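Local atomic coordinates of pyocin S8 (Pseudomonas aeruginosa, PDB entry 6W0V), a protein that is a bacteriocin of the colicin and pyocin family whose nuclease domain, the part described here, probably kills rival bacteria by cutting their DNA. Residues Asp1-Val13 with Gly105-Met117. The protein carries 1 engineered substitution. Residues are numbered along the deposited sequence; the frame is centred on the assembly and turned at random.
Sequences DEPGVATGNGQPV and GGAVYDIDNLRVM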
loop_
_atom_site.group_PDB
_atom_site.type_symbol
_atom_site.label_atom_id
_atom_site.label_comp_id
_atom_site.label_asym_id
_atom_site.label_seq_id
_atom_site.Cartn_x
_atom_site.Cartn_y
_atom_site.Cartn_z
ATOM N N ASP A 1 -8.231 -6.101 -20.179
ATOM C CA ASP A 1 -6.883 -5.709 -19.658
ATOM C C ASP A 1 -5.830 -5.974 -20.740
ATOM O O ASP A 1 -5.286 -7.097 -20.791
ATOM C CB ASP A 1 -6.542 -6.446 -18.362
ATOM C CG ASP A 1 -5.168 -6.100 -17.812
ATOM O OD1 ASP A 1 -4.738 -4.948 -17.996
ATOM O OD2 ASP A 1 -4.538 -6.990 -17.213
ATOM N N GLU A 2 -5.551 -4.964 -21.563
ATOM C CA GLU A 2 -4.686 -5.080 -22.765
ATOM C C GLU A 2 -3.565 -4.056 -22.677
ATOM O O GLU A 2 -3.643 -3.103 -21.901
ATOM C CB GLU A 2 -5.505 -4.835 -24.030
ATOM C CG GLU A 2 -5.818 -3.366 -24.259
ATOM C CD GLU A 2 -6.997 -3.097 -25.175
ATOM O OE1 GLU A 2 -7.581 -1.996 -25.066
ATOM O OE2 GLU A 2 -7.322 -3.982 -25.994
ATOM N N PRO A 3 -2.491 -4.208 -23.483
ATOM C CA PRO A 3 -1.426 -3.216 -23.508
ATOM C C PRO A 3 -1.935 -1.856 -23.983
ATOM O O PRO A 3 -2.940 -1.767 -24.645
ATOM C CB PRO A 3 -0.392 -3.784 -24.485
ATOM C CG PRO A 3 -0.682 -5.267 -24.478
ATOM C CD PRO A 3 -2.191 -5.356 -24.349
ATOM N N GLY A 4 -1.206 -0.815 -23.621
ATOM C CA GLY A 4 -1.500 0.535 -24.099
ATOM C C GLY A 4 -0.363 1.462 -23.797
ATOM O O GLY A 4 0.652 1.020 -23.268
ATOM N N VAL A 5 -0.555 2.719 -24.116
ATOM C CA VAL A 5 0.474 3.763 -23.943
ATOM C C VAL A 5 -0.146 4.787 -23.021
ATOM O O VAL A 5 -1.252 5.232 -23.261
ATOM C CB VAL A 5 0.875 4.370 -25.292
ATOM C CG1 VAL A 5 1.829 5.536 -25.123
ATOM C CG2 VAL A 5 1.456 3.310 -26.210
ATOM N N ALA A 6 0.533 5.087 -21.933
ATOM C CA ALA A 6 0.006 6.077 -20.996
ATOM C C ALA A 6 0.063 7.430 -21.672
ATOM O O ALA A 6 0.993 7.720 -22.427
ATOM C CB ALA A 6 0.779 6.074 -19.716
ATOM N N THR A 7 -0.956 8.209 -21.406
ATOM C CA THR A 7 -1.070 9.570 -21.931
ATOM C C THR A 7 -1.450 10.448 -20.757
ATOM O O THR A 7 -1.998 9.916 -19.773
ATOM C CB THR A 7 -2.098 9.584 -23.058
ATOM O OG1 THR A 7 -3.342 9.183 -22.486
ATOM C CG2 THR A 7 -1.723 8.662 -24.197
ATOM N N GLY A 8 -1.160 11.732 -20.871
ATOM C CA GLY A 8 -1.658 12.732 -19.925
ATOM C C GLY A 8 -0.561 13.191 -18.999
ATOM O O GLY A 8 0.533 12.595 -18.990
ATOM N N ASN A 9 -0.852 14.246 -18.262
ATOM C CA ASN A 9 0.187 15.040 -17.577
ATOM C C ASN A 9 0.019 14.925 -16.075
ATOM O O ASN A 9 0.936 15.350 -15.391
ATOM C CB ASN A 9 0.130 16.496 -18.018
ATOM C CG ASN A 9 0.551 16.648 -19.459
ATOM O OD1 ASN A 9 1.282 15.810 -19.982
ATOM N ND2 ASN A 9 0.101 17.713 -20.096
ATOM N N GLY A 10 -1.103 14.380 -15.610
ATOM C CA GLY A 10 -1.487 14.490 -14.197
ATOM C C GLY A 10 -1.490 15.947 -13.781
ATOM O O GLY A 10 -1.640 16.826 -14.648
ATOM N N GLN A 11 -1.305 16.206 -12.495
ATOM C CA GLN A 11 -1.426 17.568 -11.930
ATOM C C GLN A 11 -0.205 17.858 -11.081
ATOM O O GLN A 11 0.386 16.941 -10.511
ATOM C CB GLN A 11 -2.694 17.693 -11.091
ATOM C CG GLN A 11 -3.963 17.412 -11.878
ATOM C CD GLN A 11 -4.146 18.430 -12.970
ATOM O OE1 GLN A 11 -3.819 19.602 -12.804
ATOM N NE2 GLN A 11 -4.657 17.975 -14.101
ATOM N N PRO A 12 0.185 19.143 -10.961
ATOM C CA PRO A 12 1.181 19.542 -9.977
ATOM C C PRO A 12 0.662 19.081 -8.613
ATOM O O PRO A 12 -0.496 19.304 -8.292
ATOM C CB PRO A 12 1.267 21.067 -10.105
ATOM C CG PRO A 12 0.716 21.354 -11.484
ATOM C CD PRO A 12 -0.327 20.284 -11.729
ATOM N N VAL A 13 1.509 18.370 -7.883
ATOM C CA VAL A 13 1.207 17.920 -6.502
ATOM C C VAL A 13 2.385 18.350 -5.642
ATOM O O VAL A 13 3.534 18.064 -6.026
ATOM C CB VAL A 13 0.969 16.404 -6.442
ATOM C CG1 VAL A 13 0.911 15.909 -5.008
ATOM C CG2 VAL A 13 -0.284 16.003 -7.204
ATOM N N GLY A 105 -15.979 3.842 -21.698
ATOM C CA GLY A 105 -15.027 4.405 -22.674
ATOM C C GLY A 105 -13.915 5.180 -21.998
ATOM O O GLY A 105 -13.187 5.913 -22.692
ATOM N N GLY A 106 -13.772 5.026 -20.680
ATOM C CA GLY A 106 -12.631 5.589 -19.945
ATOM C C GLY A 106 -11.337 5.021 -20.488
ATOM O O GLY A 106 -11.299 3.808 -20.782
ATOM N N ALA A 107 -10.310 5.861 -20.618
ATOM C CA ALA A 107 -8.971 5.457 -21.089
ATOM C C ALA A 107 -8.250 4.806 -19.911
ATOM O O ALA A 107 -8.136 5.453 -18.854
ATOM C CB ALA A 107 -8.224 6.647 -21.630
ATOM N N VAL A 108 -7.857 3.547 -20.073
ATOM C CA VAL A 108 -7.211 2.759 -18.991
ATOM C C VAL A 108 -5.922 3.475 -18.594
ATOM O O VAL A 108 -5.633 3.579 -17.405
ATOM C CB VAL A 108 -6.909 1.317 -19.428
ATOM C CG1 VAL A 108 -6.165 0.573 -18.335
ATOM C CG2 VAL A 108 -8.163 0.564 -19.842
ATOM N N TYR A 109 -5.144 3.930 -19.562
ATOM C CA TYR A 109 -3.782 4.439 -19.292
ATOM C C TYR A 109 -3.724 5.944 -19.482
ATOM O O TYR A 109 -2.610 6.485 -19.583
ATOM C CB TYR A 109 -2.761 3.752 -20.183
ATOM C CG TYR A 109 -2.779 2.257 -20.084
ATOM C CD1 TYR A 109 -2.340 1.617 -18.938
ATOM C CD2 TYR A 109 -3.244 1.481 -21.127
ATOM C CE1 TYR A 109 -2.331 0.240 -18.854
ATOM C CE2 TYR A 109 -3.237 0.101 -21.063
ATOM C CZ TYR A 109 -2.779 -0.521 -19.918
ATOM O OH TYR A 109 -2.777 -1.876 -19.837
ATOM N N ASP A 110 -4.875 6.610 -19.518
ATOM C CA ASP A 110 -4.837 8.083 -19.515
ATOM C C ASP A 110 -4.692 8.511 -18.065
ATOM O O ASP A 110 -5.628 8.346 -17.263
ATOM C CB ASP A 110 -5.992 8.786 -20.205
ATOM C CG ASP A 110 -5.643 10.260 -20.299
ATOM O OD1 ASP A 110 -5.773 10.916 -19.278
ATOM O OD2 ASP A 110 -5.139 10.718 -21.368
ATOM N N ILE A 111 -3.524 9.059 -17.791
ATOM C CA ILE A 111 -3.115 9.483 -16.435
ATOM C C ILE A 111 -4.102 10.529 -15.927
ATOM O O ILE A 111 -4.379 10.546 -14.738
ATOM C CB ILE A 111 -1.672 9.987 -16.487
ATOM C CG1 ILE A 111 -0.738 8.844 -16.892
ATOM C CG2 ILE A 111 -1.269 10.608 -15.165
ATOM C CD1 ILE A 111 0.557 9.305 -17.464
ATOM N N ASP A 112 -4.654 11.356 -16.803
ATOM C CA ASP A 112 -5.592 12.419 -16.378
ATOM C C ASP A 112 -6.954 11.804 -16.071
ATOM O O ASP A 112 -7.798 12.505 -15.496
ATOM C CB ASP A 112 -5.653 13.521 -17.427
ATOM C CG ASP A 112 -4.298 14.176 -17.589
ATOM O OD1 ASP A 112 -3.664 14.435 -16.561
ATOM O OD2 ASP A 112 -3.885 14.398 -18.722
ATOM N N ASN A 113 -7.145 10.534 -16.412
ATOM C CA ASN A 113 -8.375 9.787 -16.066
ATOM C C ASN A 113 -8.180 9.054 -14.738
ATOM O O ASN A 113 -9.077 8.293 -14.345
ATOM C CB ASN A 113 -8.757 8.794 -17.156
ATOM C CG ASN A 113 -10.150 8.254 -16.945
ATOM O OD1 ASN A 113 -11.037 8.982 -16.505
ATOM N ND2 ASN A 113 -10.337 6.977 -17.226
ATOM N N LEU A 114 -7.042 9.257 -14.081
ATOM C CA LEU A 114 -6.727 8.486 -12.860
ATOM C C LEU A 114 -6.795 9.399 -11.652
ATOM O O LEU A 114 -6.319 10.532 -11.707
ATOM C CB LEU A 114 -5.344 7.861 -12.974
ATOM C CG LEU A 114 -5.134 7.031 -14.235
ATOM C CD1 LEU A 114 -3.728 6.469 -14.246
ATOM C CD2 LEU A 114 -6.169 5.922 -14.347
ATOM N N ARG A 115 -7.330 8.841 -10.583
ATOM C CA ARG A 115 -7.279 9.465 -9.254
ATOM C C ARG A 115 -6.790 8.401 -8.307
ATOM O O ARG A 115 -7.217 7.262 -8.442
ATOM C CB ARG A 115 -8.666 9.909 -8.805
ATOM C CG ARG A 115 -9.306 10.897 -9.752
ATOM C CD ARG A 115 -8.451 12.115 -9.856
ATOM N NE ARG A 115 -8.576 13.001 -8.715
ATOM C CZ ARG A 115 -8.445 14.316 -8.826
ATOM N NH1 ARG A 115 -8.535 15.097 -7.766
ATOM N NH2 ARG A 115 -8.225 14.850 -10.012
ATOM N N VAL A 116 -5.960 8.770 -7.358
ATOM C CA VAL A 116 -5.642 7.804 -6.286
ATOM C C VAL A 116 -6.643 8.035 -5.164
ATOM O O VAL A 116 -6.919 9.184 -4.813
ATOM C CB VAL A 116 -4.180 7.893 -5.861
ATOM C CG1 VAL A 116 -3.909 6.940 -4.710
ATOM C CG2 VAL A 116 -3.290 7.590 -7.045
ATOM N N MET A 117 -7.215 6.940 -4.695
ATOM C CA MET A 117 -8.286 6.961 -3.690
ATOM C C MET A 117 -7.964 5.897 -2.664
ATOM O O MET A 117 -7.370 4.882 -3.015
ATOM C CB MET A 117 -9.627 6.616 -4.326
ATOM C CG MET A 117 -10.017 7.572 -5.398
ATOM S SD MET A 117 -11.648 7.131 -5.925
ATOM C CE MET A 117 -12.176 8.679 -6.651
HETATM O O HOH W 1 -5.334 -2.609 -18.722
HETATM O O HOH W 2 -3.173 17.296 -16.732
HETATM O O HOH W 3 -4.791 14.909 -14.123
#
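Tyr109 lies along the backbone of Glu2 to Val5, and its OH donates a 2.6 Å hydrogen bond to Glu2 O, which lies at the ring edge, close to the ring plane. A chi1 of -55° sets CG anti to the carbonyl carbon and carries the ring against these amino-terminal residues. Gly4 suits the place because it has no side chain: CD2 of the ring comes within 3.6 Å of Gly4 CA, where a CB would collide with it. Val108 CG1 sits over the centre of one ring face, and a water joins the phenol oxygen to Asp1 OD1, which is also bonded to the backbone of Trp45.

Beyond the ring the two segments meet in a single beta bridge, Thr7 with Asp110. Thr7 N bonds to Tyr109 O, and Ile111 N to Thr7 O at 2.6 Å. The side chains of the bridged pair cross at about a right angle; the short, hydroxyl-bearing Thr7 can donate from OG1 to Asp110 OD2 (2.6 Å), above the carboxylate plane. This bridge ties strand 4-5, paired with 41-42, to the segment entering strand 114-117, the middle strand of a three-stranded antiparallel sheet in the HNH-type nuclease domain.

Asp112, in the 3-10 turn, offers the Gly8-Gly10 bend two carboxylate oxygens able to accept several donors. OD2 takes Asn9 N at 3.1 Å on its syn side; OD1 receives a weak bond from Gly10 N and two from waters. Gly8 CA lies 3.0 Å from Asp112 OD2, and a CB there would also jam against the preceding carbonyl O; the positive phi of Gly10 likewise favours glycine. Ile111 CD1 packs on Ala6 CB at 3.9 Å, the small methyl of Ala6 also touching Phe48 of helix 45-57.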